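Local coordinates for organic hydroperoxide resistance protein (Elizabethkingia anophelis NUHP1, PDB 6D9N), which probably reduces organic hydroperoxides through a pair of cysteines, as in other Ohr proteins of the OsmC/Ohr family, protecting the bacterium from oxidative damage, at residues N24-S29 with V33-V38; N53-F58 with V90-I95. One frame throughout, in Å; residues are numbered along the deposited sequence. Where two conformers were deposited one is given.

Contact 1 of 2, residues N24-S29 with V33-V38; sequences NGHVKS and VLEFEV. With EDO (1,2-ethanediol), chain F.
His26 reaches from one strand of an antiparallel beta hairpin to two carboxylates on the other. His26 ND1 donates to Glu37 OE2 at 2.6 Å, meeting that oxygen on the syn side but 32° out of the carboxylate plane. At the far edge of the ring His26 NE2 donates to Glu35 OE1 at 2.7 Å, here using the anti lone pair. With both nitrogens donating, the imidazole is fixed in rotation and probably carries a positive charge. CG of His26 stands anti to the backbone N (chi1 -174°), which sends the ring toward the partner strand, between the carboxylates of Glu35 and Glu37; Glu37 folds back at chi2 to meet it. The extended Lys28 chain passes Glu35, Lys28 CD lying 3.4 Å from Glu35 OE1, and a water joins Lys28 NZ to the same oxygen. Arg39 takes the other Glu37 oxygen in a salt bridge.

On the opposite face of the hairpin, Val27 and Phe36 form a hydrogen-bonded pair and point the same way, Val27 CG1 sitting 3.5 Å from Phe36 CE1. Val38 shares this face, and Leu34 CD2 reaches Val27 CG1 from the turn; Ser63 and Leu57 of the second subunit pack on Val27 and Leu34, respectively. Glu35 N and O hold an ethanediol, probably from the crystallisation liquor. At the turn Ser29 OG also bonds Asn31, and it accepts a nearly straight bond (174°) from Leu34 N at 3.1 Å.

Contact 2 of 2, residues N53-F58 with V90-I95; sequences NPEMLF and VGIGQI
The first turn of helix 54-77 lies over strand 85-94, the short axes of 54-58 and 90-94 approaching to 8.4 Å with their directions 146° apart, and the CA atoms come nearest at Glu55 and Val90. This is helix-on-sheet packing inside the OsmC-like fold, with no hydrogen bond between the two segments. Val90 points toward the helix: Val90 CB is 4.0 Å from Glu55 O, and Val90 CG2 meets CD2 at the edge of the Phe58 ring at 3.9 Å. The two side chains cross at about a right angle. Leu102 and Val104 of strand 100-109 also touch the Phe58 side chain, and Tyr131 of the second subunit meets its ring edge-to-face.

Farther along the strand, Ile92 lies against the bent chain of Glu55. A turn at chi2 (89°) swings the carboxylate over the isoleucine, leaving Glu55 OE2 3.4 Å from Ile92 CD1, while Ile92 CG2 lies 4.0 Å from Glu55 CG. A thiocyanate, probably from the crystallisation liquor, lies near Glu55. Asn53 is the N-cap of the helix: Asn53 OD1 accepts from Met56 N at 2.8 Å, nearly in line with the side-chain C=O. Residues 90-92 pair antiparallel with a strand of the second subunit, carrying the sheet across the interface. Segment 90-95 offers the Glu55 carboxylate only hydrocarbon and no polar partner, so adhesion across this contact is by van der Waals packing.

Overall arrangement
From the N terminus, strand 11-20 leads into strand 25-29, and contact 1 closes the short turn to strand 35-38, completing a three-stranded antiparallel sheet. The chain then enters helix 54-77, and contact 2 closes a much longer loop, bringing the start of that helix against strand 85-94 of the second, mixed sheet. The contacts follow in series, neither nested nor crossed, their centres about 17 Å apart. They meet directly: Phe36 CZ lies 3.4 Å from Leu57 CD2, and Val38 packs near Asn53. The helix start thus ties hairpin to mixed sheet, while both contacts also touch the second subunit of the dimer.

Contact 1 of 2, residues N24-S29 with V33-V38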
ATOM      1  N   ASN B  24      15.847   1.099  11.541  1.00 13.00           N
ATOM      2  CA  ASN B  24      15.077   2.116  12.245  1.00 12.62           C
ATOM      3  C   ASN B  24      14.678   3.145  11.193  1.00 11.63           C
ATOM      4  O   ASN B  24      15.236   4.231  11.096  1.00 13.44           O
ATOM      5  CB  ASN B  24      15.914   2.696  13.371  1.00 13.78           C
ATOM      6  CG  ASN B  24      16.234   1.652  14.416  1.00 13.91           C
ATOM      7  OD1 ASN B  24      15.433   0.739  14.651  1.00 14.90           O
ATOM      8  ND2 ASN B  24      17.406   1.785  15.057  1.00 14.19           N
ATOM      9  N   GLY B  25      13.650   2.794  10.403  1.00 10.47           N
ATOM     10  CA  GLY B  25      13.378   3.500   9.166  1.00 10.45           C
ATOM     11  C   GLY B  25      12.588   4.786   9.309  1.00  9.79           C
ATOM     12  O   GLY B  25      11.950   5.082  10.313  1.00  9.92           O
ATOM     13  N   HIS B  26      12.603   5.524   8.207  1.00 10.00           N
ATOM     14  CA  HIS B  26      11.892   6.780   8.086  1.00 10.00           C
ATOM     15  C   HIS B  26      11.288   6.828   6.694  1.00  9.19           C
ATOM     16  O   HIS B  26      11.933   6.408   5.731  1.00 10.14           O
ATOM     17  CB  HIS B  26      12.912   7.922   8.235  1.00 11.57           C
ATOM     18  CG  HIS B  26      12.304   9.278   8.269  1.00 11.73           C
ATOM     19  ND1 HIS B  26      11.704   9.785   9.395  1.00 12.17           N
ATOM     20  CD2 HIS B  26      12.174  10.227   7.305  1.00 12.27           C
ATOM     21  CE1 HIS B  26      11.238  11.001   9.134  1.00 13.00           C
ATOM     22  NE2 HIS B  26      11.534  11.300   7.880  1.00 13.08           N
ATOM     23  N   VAL B  27      10.057   7.333   6.576  1.00  9.04           N
ATOM     24  CA  VAL B  27       9.438   7.490   5.266  0.61  9.07           C
ATOM     25  C   VAL B  27       8.835   8.886   5.162  1.00  9.05           C
ATOM     26  O   VAL B  27       8.314   9.442   6.140  1.00 10.73           O
ATOM     27  CB  VAL B  27       8.454   6.327   4.937  0.61 10.72           C
ATOM     28  CG1 VAL B  27       7.227   6.321   5.844  0.61 11.57           C
ATOM     29  CG2 VAL B  27       8.095   6.285   3.455  0.61 10.42           C
ATOM     30  N   LYS B  28       8.954   9.465   3.970  1.00  9.67           N
ATOM     31  CA  LYS B  28       8.474  10.834   3.732  1.00 11.49           C
ATOM     32  C   LYS B  28       7.899  10.919   2.330  1.00 10.75           C
ATOM     33  O   LYS B  28       8.586  10.541   1.372  1.00 12.28           O
ATOM     34  CB  LYS B  28       9.641  11.833   3.827  1.00 13.68           C
ATOM     35  CG  LYS B  28       9.275  13.303   3.757  1.00 16.01           C
ATOM     36  CD  LYS B  28      10.505  14.214   3.788  1.00 18.93           C
ATOM     37  CE  LYS B  28      10.136  15.678   3.734  1.00 21.92           C
ATOM     38  NZ  LYS B  28      11.341  16.556   3.838  1.00 24.30           N
ATOM     39  N   SER B  29       6.650  11.386   2.181  1.00 10.41           N
ATOM     40  CA  SER B  29       6.157  11.663   0.827  1.00  9.37           C
ATOM     41  C   SER B  29       6.926  12.848   0.226  1.00 10.80           C
ATOM     42  O   SER B  29       7.503  13.677   0.942  1.00 11.71           O
ATOM     43  CB  SER B  29       4.647  11.943   0.842  1.00  9.83           C
ATOM     44  OG  SER B  29       4.369  13.121   1.542  1.00 10.05           O
ATOM     45  N   VAL B  33       3.602  15.729   3.132  1.00 12.90           N
ATOM     46  CA  VAL B  33       2.289  15.552   3.750  1.00 12.74           C
ATOM     47  C   VAL B  33       2.275  14.344   4.678  1.00 12.97           C
ATOM     48  O   VAL B  33       1.608  14.364   5.727  1.00 15.02           O
ATOM     49  CB  VAL B  33       1.237  15.426   2.645  1.00 13.29           C
ATOM     50  CG1 VAL B  33      -0.088  14.913   3.237  1.00 13.70           C
ATOM     51  CG2 VAL B  33       1.044  16.775   2.012  1.00 13.70           C
ATOM     52  N   LEU B  34       2.993  13.276   4.308  1.00 12.82           N
ATOM     53  CA  LEU B  34       3.173  12.092   5.140  0.58 13.02           C
ATOM     54  C   LEU B  34       4.654  12.022   5.529  1.00 12.60           C
ATOM     55  O   LEU B  34       5.522  12.066   4.653  1.00 13.00           O
ATOM     56  CB  LEU B  34       2.739  10.842   4.347  0.58 13.81           C
ATOM     57  CG  LEU B  34       2.827   9.435   4.910  0.58 13.66           C
ATOM     58  CD1 LEU B  34       1.841   8.464   4.208  0.58 13.86           C
ATOM     59  CD2 LEU B  34       4.254   8.867   4.792  0.58 13.88           C
ATOM     60  N   GLU B  35       4.955  11.924   6.832  1.00 12.33           N
ATOM     61  CA  GLU B  35       6.348  11.762   7.252  1.00 12.77           C
ATOM     62  C   GLU B  35       6.355  11.150   8.639  1.00 12.71           C
ATOM     63  O   GLU B  35       5.801  11.751   9.572  1.00 14.22           O
ATOM     64  CB  GLU B  35       7.073  13.095   7.247  1.00 14.29           C
ATOM     65  CG  GLU B  35       8.556  12.868   7.556  1.00 15.51           C
ATOM     66  CD  GLU B  35       9.494  14.002   7.198  1.00 18.30           C
ATOM     67  OE1 GLU B  35      10.723  13.767   7.138  1.00 19.38           O
ATOM     68  OE2 GLU B  35       9.039  15.146   7.009  1.00 20.72           O
ATOM     69  N   PHE B  36       7.005  10.004   8.800  1.00 11.93           N
ATOM     70  CA  PHE B  36       7.002   9.371  10.111  1.00 12.14           C
ATOM     71  C   PHE B  36       8.030   8.260  10.161  1.00 10.59           C
ATOM     72  O   PHE B  36       8.629   7.864   9.145  1.00 10.51           O
ATOM     73  CB  PHE B  36       5.599   8.873  10.529  1.00 14.98           C
ATOM     74  CG  PHE B  36       4.882   8.079   9.470  1.00 17.06           C
ATOM     75  CD1 PHE B  36       5.307   6.808   9.112  1.00 17.07           C
ATOM     76  CD2 PHE B  36       3.736   8.592   8.904  1.00 19.13           C
ATOM     77  CE1 PHE B  36       4.630   6.077   8.163  1.00 19.01           C
ATOM     78  CE2 PHE B  36       3.051   7.876   7.968  1.00 20.72           C
ATOM     79  CZ  PHE B  36       3.500   6.619   7.597  1.00 20.65           C
ATOM     80  N   GLU B  37       8.210   7.745  11.363  1.00 10.47           N
ATOM     81  CA  GLU B  37       9.106   6.626  11.609  1.00 10.20           C
ATOM     82  C   GLU B  37       8.398   5.319  11.298  1.00  9.79           C
ATOM     83  O   GLU B  37       7.185   5.178  11.493  1.00 10.75           O
ATOM     84  CB  GLU B  37       9.515   6.609  13.087  1.00 11.85           C
ATOM     85  CG  GLU B  37      10.343   7.810  13.507  1.00 13.32           C
ATOM     86  CD  GLU B  37      11.580   8.010  12.650  1.00 13.00           C
ATOM     87  OE1 GLU B  37      12.527   7.177  12.711  1.00 13.14           O
ATOM     88  OE2 GLU B  37      11.601   9.007  11.910  1.00 14.91           O
ATOM     89  N   VAL B  38       9.168   4.339  10.826  1.00  9.01           N
ATOM     90  CA  VAL B  38       8.689   2.959  10.728  1.00  9.84           C
ATOM     91  C   VAL B  38       9.674   2.060  11.470  1.00  9.20           C
ATOM     92  O   VAL B  38      10.892   2.301  11.503  1.00  9.76           O
ATOM     93  CB  VAL B  38       8.500   2.493   9.264  1.00 11.20           C
ATOM     94  CG1 VAL B  38       7.309   3.193   8.622  1.00 11.87           C
ATOM     95  CG2 VAL B  38       9.769   2.645   8.460  1.00 12.10           C
TER
HETATM   96  C1  EDO F 202       2.341  13.650   8.926  1.00 29.21           C
HETATM   97  O1  EDO F 202       2.693  12.318   8.574  1.00 27.07           O
HETATM   98  C2  EDO F 202       3.558  14.549   8.771  1.00 30.01           C
HETATM   99  O2  EDO F 202       4.529  14.254   9.796  1.00 30.50           O
HETATM  100  O   HOH W   1      14.662   6.944  11.082  1.00 12.37           O
HETATM  101  O   HOH W   2      12.924  15.325   6.315  1.00 36.79           O

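Contact 2 of 2, residues N53-F58 with V90-I95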
ATOM      1  N   ASN B  53       4.503   0.620  10.248  1.00  8.82           N
ATOM      2  CA  ASN B  53       5.281  -0.351   9.484  1.00  8.67           C
ATOM      3  C   ASN B  53       4.602  -0.510   8.135  1.00  8.32           C
ATOM      4  O   ASN B  53       3.483   0.011   7.934  1.00  7.87           O
ATOM      5  CB  ASN B  53       5.425  -1.686  10.260  1.00  8.73           C
ATOM      6  CG  ASN B  53       4.073  -2.256  10.688  1.00  8.96           C
ATOM      7  OD1 ASN B  53       3.183  -2.428   9.858  1.00 10.09           O
ATOM      8  ND2 ASN B  53       3.884  -2.522  11.988  1.00  9.66           N
ATOM      9  N   PRO B  54       5.256  -1.142   7.164  1.00  8.29           N
ATOM     10  CA  PRO B  54       4.642  -1.211   5.828  1.00  8.73           C
ATOM     11  C   PRO B  54       3.363  -2.023   5.772  1.00  7.72           C
ATOM     12  O   PRO B  54       2.508  -1.766   4.909  1.00  7.99           O
ATOM     13  CB  PRO B  54       5.760  -1.740   4.939  1.00  9.86           C
ATOM     14  CG  PRO B  54       7.047  -1.478   5.767  1.00 10.61           C
ATOM     15  CD  PRO B  54       6.646  -1.664   7.170  1.00  9.43           C
ATOM     16  N   GLU B  55       3.213  -3.014   6.653  1.00  8.35           N
ATOM     17  CA  GLU B  55       1.963  -3.779   6.704  1.00  8.63           C
ATOM     18  C   GLU B  55       0.807  -2.880   7.107  1.00  7.95           C
ATOM     19  O   GLU B  55      -0.288  -2.952   6.530  1.00  8.21           O
ATOM     20  CB  GLU B  55       2.109  -4.919   7.719  1.00  9.79           C
ATOM     21  CG  GLU B  55       3.187  -5.959   7.425  1.00 11.05           C
ATOM     22  CD  GLU B  55       4.579  -5.611   8.002  1.00 12.31           C
ATOM     23  OE1 GLU B  55       4.911  -4.451   8.217  1.00 12.06           O
ATOM     24  OE2 GLU B  55       5.399  -6.545   8.120  1.00 15.00           O
ATOM     25  N   MET B  56       1.037  -2.003   8.090  1.00  7.88           N
ATOM     26  CA  MET B  56       0.039  -1.053   8.558  1.00  8.20           C
ATOM     27  C   MET B  56      -0.282  -0.024   7.483  1.00  7.80           C
ATOM     28  O   MET B  56      -1.449   0.378   7.315  1.00  8.17           O
ATOM     29  CB  MET B  56       0.576  -0.378   9.826  1.00  8.87           C
ATOM     30  CG  MET B  56      -0.463   0.538  10.490  1.00  9.83           C
ATOM     31  SD  MET B  56       0.235   1.485  11.859  1.00 10.55           S
ATOM     32  CE  MET B  56       0.736   0.163  12.995  1.00 12.49           C
ATOM     33  N   LEU B  57       0.728   0.413   6.736  1.00  7.66           N
ATOM     34  CA  LEU B  57       0.481   1.326   5.622  1.00  7.47           C
ATOM     35  C   LEU B  57      -0.364   0.652   4.548  1.00  7.03           C
ATOM     36  O   LEU B  57      -1.201   1.306   3.911  1.00  7.67           O
ATOM     37  CB  LEU B  57       1.813   1.830   5.050  1.00  7.99           C
ATOM     38  CG  LEU B  57       2.537   2.838   5.932  1.00 10.87           C
ATOM     39  CD1 LEU B  57       4.016   2.964   5.513  1.00 11.73           C
ATOM     40  CD2 LEU B  57       1.848   4.180   5.914  1.00 13.93           C
ATOM     41  N   PHE B  58      -0.154  -0.645   4.323  1.00  7.36           N
ATOM     42  CA  PHE B  58      -0.975  -1.363   3.360  1.00  7.83           C
ATOM     43  C   PHE B  58      -2.422  -1.479   3.816  1.00  7.64           C
ATOM     44  O   PHE B  58      -3.349  -1.297   3.008  1.00  7.68           O
ATOM     45  CB  PHE B  58      -0.381  -2.755   3.084  1.00  7.82           C
ATOM     46  CG  PHE B  58      -0.919  -3.371   1.808  1.00  8.68           C
ATOM     47  CD1 PHE B  58      -0.562  -2.865   0.561  1.00 11.27           C
ATOM     48  CD2 PHE B  58      -1.763  -4.460   1.845  1.00 10.49           C
ATOM     49  CE1 PHE B  58      -1.076  -3.400  -0.627  1.00 13.10           C
ATOM     50  CE2 PHE B  58      -2.258  -5.005   0.646  1.00 11.68           C
ATOM     51  CZ  PHE B  58      -1.886  -4.486  -0.562  1.00 12.14           C
ATOM     52  N   VAL B  90      -4.418  -6.938   7.523  1.00 10.09           N
ATOM     53  CA  VAL B  90      -3.319  -7.414   6.692  1.00 10.12           C
ATOM     54  C   VAL B  90      -2.401  -8.277   7.533  1.00 10.70           C
ATOM     55  O   VAL B  90      -1.926  -7.839   8.593  1.00 12.18           O
ATOM     56  CB  VAL B  90      -2.529  -6.209   6.141  1.00 10.77           C
ATOM     57  CG1 VAL B  90      -1.246  -6.672   5.414  1.00 11.71           C
ATOM     58  CG2 VAL B  90      -3.450  -5.391   5.229  1.00 11.20           C
ATOM     59  N   GLY B  91      -2.129  -9.480   7.056  1.00 11.10           N
ATOM     60  CA  GLY B  91      -1.191 -10.387   7.694  1.00 10.75           C
ATOM     61  C   GLY B  91       0.031 -10.559   6.810  1.00 10.71           C
ATOM     62  O   GLY B  91      -0.055 -10.454   5.588  1.00 11.85           O
ATOM     63  N   ILE B  92       1.162 -10.872   7.443  1.00 11.52           N
ATOM     64  CA  ILE B  92       2.409 -11.168   6.752  1.00 11.19           C
ATOM     65  C   ILE B  92       2.933 -12.505   7.252  1.00 11.51           C
ATOM     66  O   ILE B  92       2.845 -12.811   8.446  1.00 12.73           O
ATOM     67  CB  ILE B  92       3.462 -10.040   6.942  1.00 12.26           C
ATOM     68  CG1 ILE B  92       4.769 -10.355   6.189  1.00 12.70           C
ATOM     69  CG2 ILE B  92       3.751  -9.744   8.425  1.00 12.40           C
ATOM     70  CD1 ILE B  92       5.885  -9.355   6.264  1.00 14.71           C
ATOM     71  N   GLY B  93       3.492 -13.287   6.332  1.00 12.20           N
ATOM     72  CA  GLY B  93       4.152 -14.518   6.724  1.00 13.89           C
ATOM     73  C   GLY B  93       5.164 -14.920   5.681  1.00 14.45           C
ATOM     74  O   GLY B  93       5.339 -14.249   4.668  1.00 14.21           O
ATOM     75  N   GLN B  94       5.918 -15.984   5.979  1.00 16.62           N
ATOM     76  CA  GLN B  94       6.939 -16.439   5.051  1.00 20.00           C
ATOM     77  C   GLN B  94       6.298 -17.281   3.953  1.00 22.74           C
ATOM     78  O   GLN B  94       5.437 -18.125   4.228  1.00 24.14           O
ATOM     79  CB  GLN B  94       8.020 -17.244   5.798  1.00 22.56           C
ATOM     80  CG  GLN B  94       9.328 -17.461   4.977  1.00 25.25           C
ATOM     81  CD  GLN B  94      10.614 -17.439   5.826  1.00 28.95           C
ATOM     82  OE1 GLN B  94      10.655 -18.001   6.930  1.00 29.76           O
ATOM     83  NE2 GLN B  94      11.675 -16.808   5.297  1.00 30.64           N
ATOM     84  N   ILE B  95       6.716 -17.054   2.708  1.00 24.94           N
ATOM     85  CA  ILE B  95       6.220 -17.839   1.586  1.00 28.98           C
ATOM     86  C   ILE B  95       7.314 -18.756   1.061  1.00 31.77           C
ATOM     87  O   ILE B  95       8.380 -18.876   1.672  1.00 30.32           O
ATOM     88  CB  ILE B  95       5.580 -16.972   0.487  1.00 30.01           C
ATOM     89  CG1 ILE B  95       6.544 -15.908  -0.039  1.00 31.05           C
ATOM     90  CG2 ILE B  95       4.359 -16.274   1.035  1.00 29.53           C
ATOM     91  CD1 ILE B  95       5.920 -15.074  -1.135  1.00 31.50           C
TER